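Local structure of thymidylate kinase (3LD9) at residues A[184-187]-A[193-196]. The protein probably phosphorylates dTMP to dTDP with ATP as phosphate donor, a step shared by the de novo and salvage routes to dTTP. Numbering follows the deposited sequence.
Sequences YDIA and RCHV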
ATOM      1  N   TYR A 184      10.898 -27.934  16.830  1.00 40.23           N
ATOM      2  CA  TYR A 184      10.900 -28.576  18.148  1.00 42.25           C
ATOM      3  C   TYR A 184      11.741 -27.796  19.153  1.00 42.53           C
ATOM      4  O   TYR A 184      11.317 -27.596  20.296  1.00 43.48           O
ATOM      5  CB  TYR A 184      11.403 -30.017  18.073  1.00 44.82           C
ATOM      6  CG  TYR A 184      10.444 -31.013  17.448  1.00 47.87           C
ATOM      7  CD1 TYR A 184       9.056 -30.800  17.432  1.00 49.13           C
ATOM      8  CD2 TYR A 184      10.928 -32.202  16.908  1.00 51.81           C
ATOM      9  CE1 TYR A 184       8.188 -31.744  16.862  1.00 50.92           C
ATOM     10  CE2 TYR A 184      10.074 -33.138  16.347  1.00 53.19           C
ATOM     11  CZ  TYR A 184       8.720 -32.910  16.321  1.00 52.47           C
ATOM     12  OH  TYR A 184       7.905 -33.850  15.746  1.00 53.76           O
ATOM     13  N   ASP A 185      12.923 -27.355  18.730  1.00 41.91           N
ATOM     14  CA  ASP A 185      13.768 -26.524  19.591  1.00 42.32           C
ATOM     15  C   ASP A 185      13.092 -25.216  19.979  1.00 40.27           C
ATOM     16  O   ASP A 185      13.233 -24.776  21.113  1.00 41.67           O
ATOM     17  CB  ASP A 185      15.114 -26.219  18.926  1.00 42.44           C
ATOM     18  CG  ASP A 185      15.997 -27.430  18.839  1.00 45.91           C
ATOM     19  OD1 ASP A 185      15.699 -28.440  19.516  1.00 49.34           O
ATOM     20  OD2 ASP A 185      16.984 -27.379  18.090  1.00 46.92           O
ATOM     21  N   ILE A 186      12.373 -24.593  19.057  1.00 38.33           N
ATOM     22  CA  ILE A 186      11.635 -23.358  19.384  1.00 36.66           C
ATOM     23  C   ILE A 186      10.580 -23.655  20.472  1.00 37.57           C
ATOM     24  O   ILE A 186      10.413 -22.875  21.427  1.00 38.05           O
ATOM     25  CB  ILE A 186      10.960 -22.736  18.140  1.00 34.94           C
ATOM     26  CG1 ILE A 186      12.007 -22.247  17.144  1.00 33.40           C
ATOM     27  CG2 ILE A 186      10.011 -21.545  18.532  1.00 33.53           C
ATOM     28  CD1 ILE A 186      11.427 -21.880  15.822  1.00 32.95           C
ATOM     29  N   ALA A 187       9.885 -24.785  20.325  1.00 37.68           N
ATOM     30  CA  ALA A 187       8.880 -25.199  21.279  1.00 38.44           C
ATOM     31  C   ALA A 187       9.519 -25.403  22.651  1.00 40.79           C
ATOM     32  O   ALA A 187       9.002 -24.891  23.643  1.00 41.53           O
ATOM     33  CB  ALA A 187       8.194 -26.470  20.816  1.00 38.47           C
ATOM     34  N   ARG A 193       4.799 -19.825  25.341  1.00 37.53           N
ATOM     35  CA  ARG A 193       4.157 -19.264  24.171  1.00 35.25           C
ATOM     36  C   ARG A 193       3.660 -20.357  23.226  1.00 34.67           C
ATOM     37  O   ARG A 193       2.559 -20.262  22.715  1.00 32.45           O
ATOM     38  CB  ARG A 193       5.154 -18.360  23.458  1.00 34.81           C
ATOM     39  CG  ARG A 193       4.675 -17.847  22.119  1.00 32.53           C
ATOM     40  CD  ARG A 193       5.514 -16.706  21.632  1.00 30.19           C
ATOM     41  NE  ARG A 193       6.852 -17.085  21.197  1.00 29.79           N
ATOM     42  CZ  ARG A 193       7.146 -17.645  20.024  1.00 29.88           C
ATOM     43  NH1 ARG A 193       6.187 -17.953  19.146  1.00 28.72           N
ATOM     44  NH2 ARG A 193       8.410 -17.911  19.731  1.00 30.09           N
ATOM     45  N   CYS A 194       4.477 -21.396  23.018  1.00 35.37           N
ATOM     46  CA  CYS A 194       4.271 -22.343  21.934  1.00 35.13           C
ATOM     47  C   CYS A 194       3.604 -23.586  22.431  1.00 37.28           C
ATOM     48  O   CYS A 194       3.801 -23.980  23.568  1.00 39.43           O
ATOM     49  CB  CYS A 194       5.608 -22.726  21.301  1.00 35.75           C
ATOM     50  SG  CYS A 194       6.498 -21.377  20.513  1.00 33.01           S
ATOM     51  N   HIS A 195       2.803 -24.196  21.577  1.00 37.26           N
ATOM     52  CA  HIS A 195       2.123 -25.433  21.893  1.00 38.90           C
ATOM     53  C   HIS A 195       2.215 -26.329  20.686  1.00 39.55           C
ATOM     54  O   HIS A 195       1.703 -25.991  19.610  1.00 38.51           O
ATOM     55  CB  HIS A 195       0.667 -25.164  22.208  1.00 38.23           C
ATOM     56  CG  HIS A 195       0.477 -24.260  23.380  1.00 40.69           C
ATOM     57  ND1 HIS A 195       0.303 -24.735  24.664  1.00 43.34           N
ATOM     58  CD2 HIS A 195       0.460 -22.908  23.471  1.00 41.16           C
ATOM     59  CE1 HIS A 195       0.176 -23.715  25.492  1.00 44.39           C
ATOM     60  NE2 HIS A 195       0.261 -22.595  24.794  1.00 43.69           N
ATOM     61  N   VAL A 196       2.891 -27.460  20.846  1.00 41.44           N
ATOM     62  CA  VAL A 196       3.005 -28.420  19.766  1.00 42.49           C
ATOM     63  C   VAL A 196       1.755 -29.268  19.779  1.00 43.66           C
ATOM     64  O   VAL A 196       1.416 -29.855  20.804  1.00 45.30           O
ATOM     65  CB  VAL A 196       4.268 -29.279  19.898  1.00 44.20           C
ATOM     66  CG1 VAL A 196       4.337 -30.299  18.777  1.00 44.38           C
ATOM     67  CG2 VAL A 196       5.483 -28.392  19.875  1.00 43.26           C
TER
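I186 meets R193 and C194 through a single methyl group, CG2. Its chi1 of -66° puts CG1 beside the backbone N and anti to the carbonyl carbon, which leaves CG2 anti to the N and facing the strand residues. CG2 lies 4.0 Å from C194 SG and 4.1 Å from R193 NH2. The two side chains, I186 and R193, cross at a slant. I186 also packs on D117 and I120 of helix 116-126.

The guanidinium of R193 has a second neighbour in its own segment. C194 SG lies 3.6 Å above the guanidinium plane, over one face and displaced toward the rim. A bend at chi3 (72°) turns the guanidinium so that this face looks at the sulfur. NH1 forms a salt bridge with D117 and a hydrogen bond with T149 OG1, which together hold that end of the group.

A187 follows. The CA atoms of A187 and C194 are the nearest such pair across the contact, 5.5 Å apart. C194 points CB at the helix, and this atom is 4.1 Å from A187 CA. The methyl of A187 reaches V196, where A187 CB and V196 CG2 are 3.5 Å apart, a tight carbon pair. A187 and C194 also both touch I151 of strand 148-153.

No hydrogen bond joins the segments; the contact is van der Waals packing, largely apolar. Helix 173-189 leads through a short loop to strand 194-198, an outermost strand of the chain's parallel sheet. This contact packs the helix end on that strand, as in the alpha/beta P-loop kinase fold of thymidylate kinases.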